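Protein Ta0487 (PDB 3KBQ) is of unknown function but, as a CinA-family protein whose crystallised part is a probable molybdopterin-binding domain, may bind a molybdopterin-like ligand. Local coordinates at residues B[66-71]-B[147-152]. Residues are numbered along the deposited sequence; the frame is centred on the assembly and turned at random.
Sequences VVSSGG and VIILPG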
# COMPACT_ATOMS: atom_id res chain seq x y z
N VAL B 66 -4.63 7.67 -11.13
CA VAL B 66 -3.89 6.58 -10.50
C VAL B 66 -2.43 6.77 -10.86
O VAL B 66 -2.09 6.93 -12.06
CB VAL B 66 -4.42 5.20 -11.02
CG1 VAL B 66 -3.58 4.04 -10.49
CG2 VAL B 66 -5.90 5.01 -10.58
N VAL B 67 -1.55 6.80 -9.85
CA VAL B 67 -0.12 6.92 -10.18
C VAL B 67 0.61 5.73 -9.61
O VAL B 67 0.42 5.42 -8.41
CB VAL B 67 0.52 8.25 -9.58
CG1 VAL B 67 2.00 8.37 -10.01
CG2 VAL B 67 -0.29 9.52 -9.96
N SER B 68 1.37 5.01 -10.44
CA SER B 68 2.17 3.86 -9.97
C SER B 68 3.66 4.16 -10.10
O SER B 68 4.08 4.96 -10.96
CB SER B 68 1.88 2.55 -10.74
OG SER B 68 2.33 2.64 -12.09
N SER B 69 4.48 3.57 -9.24
CA SER B 69 5.90 3.57 -9.52
C SER B 69 6.49 2.19 -9.28
O SER B 69 6.01 1.44 -8.41
CB SER B 69 6.65 4.60 -8.68
OG SER B 69 6.71 4.14 -7.34
N GLY B 70 7.57 1.89 -10.00
CA GLY B 70 8.21 0.61 -9.85
C GLY B 70 7.88 -0.36 -10.97
O GLY B 70 6.82 -0.29 -11.56
N GLY B 71 8.78 -1.28 -11.25
CA GLY B 71 8.53 -2.38 -12.20
C GLY B 71 8.61 -1.96 -13.66
O GLY B 71 7.98 -2.58 -14.54
N VAL B 147 -3.94 7.44 -15.90
CA VAL B 147 -3.07 6.52 -15.21
C VAL B 147 -1.66 6.95 -15.61
O VAL B 147 -1.35 7.08 -16.80
CB VAL B 147 -3.30 5.08 -15.61
CG1 VAL B 147 -2.35 4.16 -14.84
CG2 VAL B 147 -4.74 4.63 -15.30
N ILE B 148 -0.84 7.24 -14.62
CA ILE B 148 0.57 7.62 -14.84
C ILE B 148 1.44 6.49 -14.29
O ILE B 148 1.35 6.16 -13.09
CB ILE B 148 0.91 8.92 -14.08
CG1 ILE B 148 0.03 10.09 -14.55
CG2 ILE B 148 2.39 9.28 -14.22
CD1 ILE B 148 0.65 10.85 -15.68
N ILE B 149 2.29 5.91 -15.13
CA ILE B 149 3.07 4.72 -14.73
C ILE B 149 4.54 5.15 -14.79
O ILE B 149 5.01 5.57 -15.87
CB ILE B 149 2.74 3.53 -15.68
CG1 ILE B 149 1.26 3.14 -15.55
CG2 ILE B 149 3.67 2.28 -15.42
CD1 ILE B 149 0.82 2.12 -16.66
N LEU B 150 5.22 5.09 -13.64
CA LEU B 150 6.55 5.70 -13.46
C LEU B 150 7.57 4.66 -13.06
O LEU B 150 7.18 3.61 -12.53
CB LEU B 150 6.49 6.77 -12.38
CG LEU B 150 5.49 7.92 -12.61
CD1 LEU B 150 5.42 8.88 -11.42
CD2 LEU B 150 5.92 8.61 -13.88
N PRO B 151 8.87 4.91 -13.35
CA PRO B 151 9.97 4.05 -12.85
C PRO B 151 10.04 4.12 -11.35
O PRO B 151 9.54 5.07 -10.73
CB PRO B 151 11.24 4.72 -13.39
CG PRO B 151 10.79 5.55 -14.57
CD PRO B 151 9.35 5.96 -14.25
N GLY B 152 10.70 3.13 -10.76
CA GLY B 152 10.76 3.08 -9.28
C GLY B 152 12.00 3.81 -8.76
O GLY B 152 12.12 4.10 -7.58
O HOH W 1 5.08 1.87 -12.15
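Four backbone hydrogen bonds join strands 66-69 and 147-150, parallel neighbours at the middle of the domain's mixed sheet, the fourth coming from G70 N just past the first strand. I148 N to V66 O and S68 N to I148 O, each 2.9 Å, are nearly straight. The last two bonds are less direct: L150 N reaches S68 O from above the carbonyl plane, with an angle of 140° at the hydrogen, and G70 N meets L150 O at 3.1 Å from a tilted direction. CA-H groups of V147, V67 and S69 add weaker contacts to V66 O, I148 O and L150 O.

Apolar contact is clearest on the face bearing V67 and L150, where V67 CG1 lies 3.7 Å from L150 CD1 as the two side chains cross obliquely. Helix 154-163 covers L150 and S69 on this face; helix 49-62 packs on V66, S68 and V147 on the other.

There S68 OG, turned between its backbone N and carbonyl carbon (chi1 68°), leans across to I149, 3.6 Å from CG2. The same hydroxyl donates to a water, 2.9 Å from OG, which in turn donates to G70 O and to L150 O. L150 O thus accepts from both G70 N and the water.

Beyond the strands the two segments draw together, G70 CA lying 3.6 Å from G152 CA, an approach that depends on G152 having no side chain; G70's own backbone angles call for glycine. The water ties the end of strand 147-150 to S68 and G70, and a sulfate near G70, probably from the crystallisation liquor, may mark a pocket at the strands' C-terminal ends, possibly part of a ligand site.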